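Local coordinates for probable GGDEF family protein (Chromobacterium violaceum, PDB 3NJA) that is of unknown function but, as a PAS-domain protein of the GGDEF family, probably senses a signal and may couple it to cyclic-di-GMP synthesis, at residues 99-104 / 112-117. Numbering follows the deposited sequence.
With SO4 (sulfate ion), chain G.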
# COMPACT_ATOMS: atom_id res chain seq x y z
N ARG B 99 -14.36 -2.51 -2.86
CA ARG B 99 -13.13 -1.84 -3.20
C ARG B 99 -13.33 -0.33 -3.08
O ARG B 99 -14.28 0.22 -3.63
CB ARG B 99 -12.64 -2.24 -4.59
CG ARG B 99 -11.16 -1.99 -4.75
CD ARG B 99 -10.65 -2.37 -6.12
NE ARG B 99 -9.28 -1.91 -6.31
CZ ARG B 99 -8.30 -2.07 -5.42
NH1 ARG B 99 -7.09 -1.62 -5.70
NH2 ARG B 99 -8.53 -2.68 -4.27
N ASN B 100 -12.45 0.31 -2.32
CA ASN B 100 -12.54 1.74 -2.06
C ASN B 100 -11.44 2.50 -2.74
O ASN B 100 -10.30 2.06 -2.77
CB ASN B 100 -12.50 2.02 -0.57
CG ASN B 100 -13.68 1.42 0.16
OD1 ASN B 100 -14.58 2.14 0.62
ND2 ASN B 100 -13.71 0.09 0.24
N HIS B 101 -11.82 3.64 -3.30
CA HIS B 101 -10.92 4.58 -3.92
C HIS B 101 -11.17 5.93 -3.28
O HIS B 101 -12.31 6.32 -3.09
CB HIS B 101 -11.23 4.67 -5.41
CG HIS B 101 -10.93 3.42 -6.17
ND1 HIS B 101 -9.74 3.21 -6.82
CD2 HIS B 101 -11.67 2.30 -6.37
CE1 HIS B 101 -9.75 2.03 -7.40
NE2 HIS B 101 -10.91 1.46 -7.15
N ILE B 102 -10.10 6.64 -2.93
CA ILE B 102 -10.26 7.95 -2.32
C ILE B 102 -9.98 9.05 -3.33
O ILE B 102 -9.12 8.91 -4.19
CB ILE B 102 -9.30 8.13 -1.16
CG1 ILE B 102 -9.26 6.84 -0.34
CG2 ILE B 102 -9.67 9.36 -0.32
CD1 ILE B 102 -8.41 6.94 0.90
N GLN B 103 -10.70 10.16 -3.22
CA GLN B 103 -10.50 11.28 -4.13
C GLN B 103 -10.45 12.55 -3.30
O GLN B 103 -11.46 12.96 -2.70
CB GLN B 103 -11.61 11.34 -5.18
CG GLN B 103 -12.44 12.62 -5.20
CD GLN B 103 -12.29 13.40 -6.50
OE1 GLN B 103 -12.79 14.52 -6.62
NE2 GLN B 103 -11.60 12.81 -7.47
N ARG B 104 -9.27 13.16 -3.25
CA ARG B 104 -9.04 14.29 -2.37
C ARG B 104 -9.14 15.61 -3.10
O ARG B 104 -9.23 15.65 -4.33
CB ARG B 104 -7.69 14.18 -1.68
CG ARG B 104 -7.59 12.96 -0.80
CD ARG B 104 -6.32 12.97 -0.00
NE ARG B 104 -6.11 11.71 0.70
CZ ARG B 104 -6.67 11.42 1.87
NH1 ARG B 104 -7.48 12.29 2.46
NH2 ARG B 104 -6.41 10.25 2.46
N HIS B 112 -14.66 12.67 -2.29
CA HIS B 112 -15.50 11.51 -2.50
C HIS B 112 -14.69 10.25 -2.26
O HIS B 112 -13.48 10.23 -2.47
CB HIS B 112 -16.00 11.45 -3.94
CG HIS B 112 -16.99 12.52 -4.28
ND1 HIS B 112 -16.63 13.72 -4.85
CD2 HIS B 112 -18.34 12.55 -4.15
CE1 HIS B 112 -17.71 14.45 -5.04
NE2 HIS B 112 -18.76 13.77 -4.63
N LEU B 113 -15.37 9.21 -1.81
CA LEU B 113 -14.86 7.86 -1.95
C LEU B 113 -15.70 7.29 -3.06
O LEU B 113 -16.73 7.88 -3.43
CB LEU B 113 -15.06 7.05 -0.68
CG LEU B 113 -14.45 7.61 0.59
CD1 LEU B 113 -14.63 6.60 1.73
CD2 LEU B 113 -12.95 7.95 0.33
N TRP B 114 -15.27 6.17 -3.61
CA TRP B 114 -16.02 5.54 -4.69
C TRP B 114 -15.46 4.15 -4.97
O TRP B 114 -14.31 3.86 -4.65
CB TRP B 114 -16.00 6.42 -5.95
CG TRP B 114 -14.63 6.67 -6.51
CD1 TRP B 114 -13.79 7.71 -6.21
CD2 TRP B 114 -13.94 5.86 -7.46
NE1 TRP B 114 -12.62 7.59 -6.92
CE2 TRP B 114 -12.69 6.46 -7.69
CE3 TRP B 114 -14.26 4.68 -8.14
CZ2 TRP B 114 -11.76 5.93 -8.57
CZ3 TRP B 114 -13.34 4.15 -9.01
CH2 TRP B 114 -12.10 4.77 -9.21
N GLY B 115 -16.28 3.28 -5.54
CA GLY B 115 -15.83 1.94 -5.82
C GLY B 115 -16.91 0.91 -6.11
O GLY B 115 -17.97 1.19 -6.69
N THR B 116 -16.63 -0.32 -5.71
CA THR B 116 -17.42 -1.44 -6.13
C THR B 116 -17.68 -2.39 -4.98
O THR B 116 -16.92 -2.44 -4.02
CB THR B 116 -16.71 -2.18 -7.26
OG1 THR B 116 -15.37 -2.47 -6.85
CG2 THR B 116 -16.67 -1.31 -8.51
N VAL B 117 -18.77 -3.13 -5.08
CA VAL B 117 -19.09 -4.15 -4.10
C VAL B 117 -19.41 -5.43 -4.82
O VAL B 117 -20.14 -5.43 -5.80
CB VAL B 117 -20.30 -3.78 -3.28
CG1 VAL B 117 -19.89 -3.11 -1.99
CG2 VAL B 117 -21.23 -2.89 -4.10
S SO4 G . -6.99 -0.59 -8.88
O1 SO4 G . -6.93 0.30 -10.04
O2 SO4 G . -5.80 -1.45 -8.90
O3 SO4 G . -6.99 0.23 -7.67
O4 SO4 G . -8.22 -1.39 -8.93
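H101 lays its imidazole over one face of the W114 indole in an offset stack, the two planes only 8° apart and the imidazole centroid 4.0 Å from that of the six-membered ring of W114. The H101 CB sits over the same indole face, 3.5 Å from the centroid of that six-membered ring, and makes a CH-pi contact. What swings the indole across onto H101 of the partner strand is chi1 of W114, 61°, which sets CG between the backbone N and the carbonyl carbon. At the edges, G115 CA lies near the imidazole plane and Q103 CB near the indole plane. Beyond the stack, the guanidinium of R99 turns an edge to a sulfate: NE of R99 hydrogen-bonds to sulfate O4 (2.9 Å) and NH1 of R99 to sulfate O3 (2.7 Å), while NH2 keeps a salt bridge to D81. Sulfate O3 also lies 3.3 Å from H101 CE1.

Behind these side chains runs an antiparallel ladder from the hairpin of strands 93-104 and 110-119 in the PAS fold. R99, H101 and Q103 form hydrogen-bonded pairs with T116, W114 and H112; H101 N reaches W114 O at 2.8 Å. R99 O, besides accepting T116 N, takes a CA-H...O contact from G115 CA at 3.2 Å; the backbone angles of G115 call for glycine. On the other side of the sheet, I102 and L113 point the same way and touch through CG2 and CD2, 3.6 Å apart. A strand of the second subunit pairs antiparallel with 112-117, continuing the sheet across the interface.

H101 ND1 is hydrogen-bonded to D77, which would probably favour a doubly protonated imidazole. D77 and D81 probably offset much of any positive charge here, and the sulfate, probably from the crystallisation liquor, may simply mark where an anion can bind.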